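Local coordinates for ALBA-Domain Protein (Trypanosoma brucei, PDB 7DL8), which probably binds RNA, as a member of the Alba family of nucleic-acid-binding proteins, at residues Phe25-Ile28 with Thr29-Leu32. Residues are numbered along the deposited sequence; the frame is centred on the assembly and turned at random.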
ATOM      1  N   PHE A  25     -16.096  -4.482   1.924  1.00 42.07           N
ATOM      2  CA  PHE A  25     -15.814  -5.308   3.094  1.00 45.21           C
ATOM      3  C   PHE A  25     -16.429  -4.724   4.359  1.00 45.79           C
ATOM      4  O   PHE A  25     -16.801  -5.477   5.267  1.00 43.43           O
ATOM      5  CB  PHE A  25     -14.304  -5.474   3.279  1.00 44.23           C
ATOM      6  CG  PHE A  25     -13.612  -6.104   2.105  1.00 35.25           C
ATOM      7  CD1 PHE A  25     -14.103  -7.267   1.535  1.00 35.80           C
ATOM      8  CD2 PHE A  25     -12.461  -5.540   1.578  1.00 36.39           C
ATOM      9  CE1 PHE A  25     -13.467  -7.850   0.454  1.00 33.29           C
ATOM     10  CE2 PHE A  25     -11.820  -6.116   0.498  1.00 41.44           C
ATOM     11  CZ  PHE A  25     -12.323  -7.274  -0.064  1.00 39.71           C
ATOM     12  N   VAL A  26     -16.546  -3.397   4.440  1.00 44.95           N
ATOM     13  CA  VAL A  26     -17.261  -2.780   5.553  1.00 42.98           C
ATOM     14  C   VAL A  26     -18.736  -3.160   5.515  1.00 43.43           C
ATOM     15  O   VAL A  26     -19.334  -3.501   6.544  1.00 44.09           O
ATOM     16  CB  VAL A  26     -17.065  -1.251   5.531  1.00 44.61           C
ATOM     17  CG1 VAL A  26     -18.119  -0.561   6.383  1.00 40.50           C
ATOM     18  CG2 VAL A  26     -15.669  -0.887   6.013  1.00 39.94           C
ATOM     19  N   ASP A  27     -19.343  -3.121   4.327  1.00 44.37           N
ATOM     20  CA  ASP A  27     -20.754  -3.473   4.202  1.00 38.15           C
ATOM     21  C   ASP A  27     -20.988  -4.951   4.484  1.00 37.42           C
ATOM     22  O   ASP A  27     -21.960  -5.313   5.157  1.00 40.49           O
ATOM     23  CB  ASP A  27     -21.267  -3.098   2.812  1.00 44.73           C
ATOM     24  CG  ASP A  27     -21.290  -1.600   2.587  1.00 55.50           C
ATOM     25  OD1 ASP A  27     -21.196  -0.848   3.580  1.00 57.12           O
ATOM     26  OD2 ASP A  27     -21.406  -1.175   1.419  1.00 59.91           O
ATOM     27  N   ILE A  28     -20.118  -5.821   3.962  1.00 39.23           N
ATOM     28  CA  ILE A  28     -20.253  -7.253   4.216  1.00 35.97           C
ATOM     29  C   ILE A  28     -20.166  -7.535   5.712  1.00 43.22           C
ATOM     30  O   ILE A  28     -20.961  -8.305   6.263  1.00 45.53           O
ATOM     31  CB  ILE A  28     -19.190  -8.041   3.430  1.00 45.21           C
ATOM     32  CG1 ILE A  28     -19.524  -8.051   1.937  1.00 45.73           C
ATOM     33  CG2 ILE A  28     -19.081  -9.464   3.952  1.00 39.75           C
ATOM     34  CD1 ILE A  28     -18.393  -8.550   1.066  1.00 36.30           C
ATOM     35  N   THR A  29     -19.196  -6.914   6.388  1.00 42.24           N
ATOM     36  CA  THR A  29     -19.055  -7.109   7.828  1.00 41.47           C
ATOM     37  C   THR A  29     -20.299  -6.637   8.572  1.00 41.47           C
ATOM     38  O   THR A  29     -20.776  -7.313   9.491  1.00 41.46           O
ATOM     39  CB  THR A  29     -17.815  -6.372   8.340  1.00 43.76           C
ATOM     40  OG1 THR A  29     -16.669  -6.770   7.575  1.00 37.43           O
ATOM     41  CG2 THR A  29     -17.574  -6.685   9.810  1.00 39.77           C
ATOM     42  N   LYS A  30     -20.840  -5.478   8.185  1.00 41.44           N
ATOM     43  CA  LYS A  30     -22.062  -4.986   8.812  1.00 42.94           C
ATOM     44  C   LYS A  30     -23.232  -5.925   8.549  1.00 39.26           C
ATOM     45  O   LYS A  30     -24.022  -6.215   9.455  1.00 39.62           O
ATOM     46  CB  LYS A  30     -22.382  -3.578   8.307  1.00 47.08           C
ATOM     47  CG  LYS A  30     -21.569  -2.479   8.967  1.00 42.34           C
ATOM     48  CD  LYS A  30     -22.113  -1.102   8.617  1.00 45.97           C
ATOM     49  CE  LYS A  30     -21.660  -0.656   7.239  1.00 49.50           C
ATOM     50  NZ  LYS A  30     -21.926   0.792   7.011  1.00 46.99           N
ATOM     51  N   HIS A  31     -23.360  -6.407   7.311  1.00 39.54           N
ATOM     52  CA  HIS A  31     -24.462  -7.300   6.968  1.00 38.36           C
ATOM     53  C   HIS A  31     -24.351  -8.625   7.711  1.00 44.50           C
ATOM     54  O   HIS A  31     -25.365  -9.182   8.149  1.00 47.71           O
ATOM     55  CB  HIS A  31     -24.496  -7.530   5.458  1.00 44.02           C
ATOM     56  CG  HIS A  31     -25.403  -8.644   5.036  1.00 49.46           C
ATOM     57  ND1 HIS A  31     -26.777  -8.529   5.041  1.00 50.79           N
ATOM     58  CD2 HIS A  31     -25.133  -9.894   4.591  1.00 49.59           C
ATOM     59  CE1 HIS A  31     -27.314  -9.659   4.620  1.00 49.73           C
ATOM     60  NE2 HIS A  31     -26.337 -10.505   4.340  1.00 52.04           N
ATOM     61  N   LEU A  32     -23.131  -9.147   7.862  1.00 42.65           N
ATOM     62  CA  LEU A  32     -22.959 -10.425   8.545  1.00 42.99           C
ATOM     63  C   LEU A  32     -23.284 -10.306  10.029  1.00 46.09           C
ATOM     64  O   LEU A  32     -23.905 -11.205  10.606  1.00 49.54           O
ATOM     65  CB  LEU A  32     -21.533 -10.939   8.351  1.00 45.57           C
ATOM     66  CG  LEU A  32     -21.178 -11.494   6.970  1.00 47.40           C
ATOM     67  CD1 LEU A  32     -19.688 -11.786   6.877  1.00 46.70           C
ATOM     68  CD2 LEU A  32     -21.992 -12.742   6.667  1.00 47.14           C
TER
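The carbonyl of Phe25 is gripped by Thr29 from both faces of its plane: the backbone N of Thr29 lies above one face, 36° out of the plane, while the hydroxyl approaches from the other, tilted less far from it. Thr29 OG1, 2.6 Å from Phe25 O, is the donor of this second bond, which it can make because it stands beside its own backbone N (chi1 -53°). The carboxylate of Asp27 meets Lys30 at one oxygen, OD1 lying 3.7 Å from Lys30 CE and 3.9 Å from Lys30 NZ, a long salt bridge. Lys30 runs alongside Val26 as well, its CE 3.6 Å from Val26 CG1, and the chain, bent at chi3 (-80°), ends with its amine beside Val26 CG1 and Asp27 OD1, where Gln62 OE1 and Gln105 OE1 accept hydrogen bonds from it. On another side of the helix, Ile28 and Leu32 lie side by side with Ile28 CG2 3.8 Å from Leu32 CD1. In the backbone, i to i+4 hydrogen bonds join Val26 to Lys30, Asp27 to His31 and Ile28 to Leu32.

These residues form the middle of helix 22-34, the crossover of the beta-alpha-beta unit between strands 13-16 and 39-45 of the Alba fold. Phe25, Ile28 and Leu32 rest on Val14 of the first strand, and Val26 packs on Val55 and Leu59 of helix 49-61. The threonine therefore satisfies its hydroxyl within the helix and can be buried against Val40, whereas the lysine amine is held by two neutral amide oxygens, so the long pair with Asp27 probably adds only a modest electrostatic contribution.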